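Long-range contact in type VI immunity protein Atu4351 (Agrobacterium fabrum, PDB 6ITW), which probably protects its bearer against a type VI secretion effector, acting as the immunity partner in an effector-immunity pair: residues Y8-K13 / A135-D140. Numbering follows the deposited sequence.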
loop_
_atom_site.group_PDB
_atom_site.type_symbol
_atom_site.label_atom_id
_atom_site.label_comp_id
_atom_site.label_asym_id
_atom_site.label_seq_id
_atom_site.Cartn_x
_atom_site.Cartn_y
_atom_site.Cartn_z
ATOM N N TYR A 8 -3.309 -6.687 17.561
ATOM C CA TYR A 8 -3.639 -5.360 17.072
ATOM C C TYR A 8 -4.022 -4.417 18.202
ATOM O O TYR A 8 -4.493 -3.301 17.935
ATOM C CB TYR A 8 -4.718 -5.493 15.992
ATOM C CG TYR A 8 -4.062 -6.141 14.792
ATOM C CD1 TYR A 8 -3.962 -7.518 14.688
ATOM C CD2 TYR A 8 -3.439 -5.374 13.824
ATOM C CE1 TYR A 8 -3.291 -8.117 13.623
ATOM C CE2 TYR A 8 -2.781 -5.957 12.756
ATOM C CZ TYR A 8 -2.699 -7.331 12.664
ATOM O OH TYR A 8 -2.033 -7.916 11.605
ATOM N N GLU A 9 -3.772 -4.832 19.454
ATOM C CA GLU A 9 -3.985 -3.991 20.635
ATOM C C GLU A 9 -3.351 -2.620 20.470
ATOM O O GLU A 9 -4.000 -1.588 20.668
ATOM C CB GLU A 9 -3.390 -4.671 21.876
ATOM C CG GLU A 9 -4.159 -5.877 22.409
ATOM C CD GLU A 9 -3.593 -7.208 21.937
ATOM O OE1 GLU A 9 -2.897 -7.236 20.889
ATOM O OE2 GLU A 9 -3.838 -8.228 22.627
ATOM N N ASN A 10 -2.069 -2.601 20.101
ATOM C CA ASN A 10 -1.328 -1.355 19.999
ATOM C C ASN A 10 -1.860 -0.483 18.868
ATOM O O ASN A 10 -2.074 0.724 19.051
ATOM C CB ASN A 10 0.157 -1.673 19.810
ATOM C CG ASN A 10 1.021 -0.440 19.839
ATOM O OD1 ASN A 10 1.649 -0.069 18.837
ATOM N ND2 ASN A 10 1.043 0.226 20.988
ATOM N N ALA A 11 -2.086 -1.069 17.685
ATOM C CA ALA A 11 -2.625 -0.264 16.595
ATOM C C ALA A 11 -3.969 0.336 16.985
ATOM O O ALA A 11 -4.235 1.516 16.714
ATOM C CB ALA A 11 -2.754 -1.101 15.315
ATOM N N LEU A 12 -4.821 -0.457 17.646
ATOM C CA LEU A 12 -6.143 0.042 18.015
ATOM C C LEU A 12 -6.035 1.147 19.059
ATOM O O LEU A 12 -6.746 2.158 18.977
ATOM C CB LEU A 12 -7.010 -1.110 18.524
ATOM C CG LEU A 12 -7.598 -1.959 17.407
ATOM C CD1 LEU A 12 -8.132 -3.271 17.979
ATOM C CD2 LEU A 12 -8.679 -1.180 16.647
ATOM N N LYS A 13 -5.132 0.975 20.033
ATOM C CA LYS A 13 -4.847 2.029 20.995
ATOM C C LYS A 13 -4.489 3.333 20.286
ATOM O O LYS A 13 -5.082 4.382 20.555
ATOM C CB LYS A 13 -3.716 1.580 21.921
ATOM C CG LYS A 13 -3.420 2.535 23.068
ATOM C CD LYS A 13 -2.247 2.008 23.883
ATOM C CE LYS A 13 -2.028 2.828 25.138
ATOM N NZ LYS A 13 -1.613 4.208 24.801
ATOM N N ALA A 135 3.907 -3.947 10.512
ATOM C CA ALA A 135 3.582 -3.079 9.386
ATOM C C ALA A 135 2.321 -2.273 9.670
ATOM O O ALA A 135 2.262 -1.082 9.354
ATOM C CB ALA A 135 3.428 -3.895 8.093
ATOM N N VAL A 136 1.310 -2.897 10.292
ATOM C CA VAL A 136 0.042 -2.197 10.517
ATOM C C VAL A 136 0.208 -1.104 11.577
ATOM O O VAL A 136 -0.372 -0.017 11.461
ATOM C CB VAL A 136 -1.067 -3.199 10.883
ATOM C CG1 VAL A 136 -2.349 -2.482 11.287
ATOM C CG2 VAL A 136 -1.339 -4.121 9.698
ATOM N N GLU A 137 1.015 -1.366 12.613
ATOM C CA GLU A 137 1.316 -0.341 13.610
ATOM C C GLU A 137 2.016 0.863 12.989
ATOM O O GLU A 137 1.889 1.986 13.494
ATOM C CB GLU A 137 2.194 -0.925 14.725
ATOM C CG GLU A 137 1.433 -1.688 15.819
ATOM C CD GLU A 137 2.302 -2.714 16.563
ATOM O OE1 GLU A 137 3.546 -2.570 16.577
ATOM O OE2 GLU A 137 1.739 -3.682 17.126
ATOM N N GLY A 138 2.744 0.663 11.888
ATOM C CA GLY A 138 3.537 1.734 11.323
ATOM C C GLY A 138 2.877 2.662 10.316
ATOM O O GLY A 138 3.562 3.549 9.802
ATOM N N ILE A 139 1.575 2.535 10.031
ATOM C CA ILE A 139 0.984 3.219 8.877
ATOM C C ILE A 139 0.926 4.732 9.068
ATOM O O ILE A 139 0.477 5.463 8.175
ATOM C CB ILE A 139 -0.413 2.655 8.537
ATOM C CG1 ILE A 139 -1.386 2.722 9.728
ATOM C CG2 ILE A 139 -0.288 1.229 8.055
ATOM C CD1 ILE A 139 -2.014 4.090 9.992
ATOM N N ASP A 140 1.355 5.226 10.227
ATOM C CA ASP A 140 1.386 6.668 10.445
ATOM C C ASP A 140 2.763 7.289 10.197
ATOM O O ASP A 140 2.913 8.506 10.355
ATOM C CB ASP A 140 0.908 7.006 11.862
ATOM C CG ASP A 140 1.817 6.431 12.952
ATOM O OD1 ASP A 140 2.553 5.441 12.704
ATOM O OD2 ASP A 140 1.781 6.979 14.076
HETATM O O HOH W 1 -0.859 -3.489 17.211
#
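Tyr8 and Ala11 pack against Val136 where the first turn of helix 9-15 meets the last turn of helix 128-137. This is helix-to-helix packing between the GAD-like part of the chain and the part assigned to the C-terminal Tdi1 family. No direct hydrogen bond joins the two segments. Val136 CB lies at the edge of the Tyr8 ring, in the ring plane, 3.7 Å from Tyr8 CE2. Val136 CG1 and CG2 are each 3.8 Å from Tyr8 CE2, both slightly to the same side of the ring plane. Tyr8 CG stands anti to the carbonyl carbon (chi1 -70°), which swings the ring across to the valine. Ala11 CB adds a looser contact, 4.3 Å from Val136 CG1.

Next to this patch the contact turns polar. The Glu137 side chain is extended beyond CG and crosses that of Asn10 at about a right angle. Their amide and carboxylate planes are 84° apart. Asn10 OD1 comes 3.4 Å from Glu137 CG, so the amide oxygen meets the aliphatic part of the glutamate. A water links the two helices next to these groups. It accepts from the backbone N of Ala11, one of the amides in the first turn of helix 9-15, and donates to the Glu137 carboxylate.

Further out, Tyr40 of helix 38-47 touches both Tyr8 and Val136, while Phe43 stacks on the Tyr8 ring. Trp52 of strand 49-52 packs on both Ala11 and Val136, so the apolar patch continues into the sheet. Arg14 makes a salt bridge with Asp140, across to segment 135-140, and a weak hydrogen bond with Asn10 OD1 within its own helix. The bridging water sits 2.8 Å from Ala11 N and 2.6 Å from Glu137 OE2.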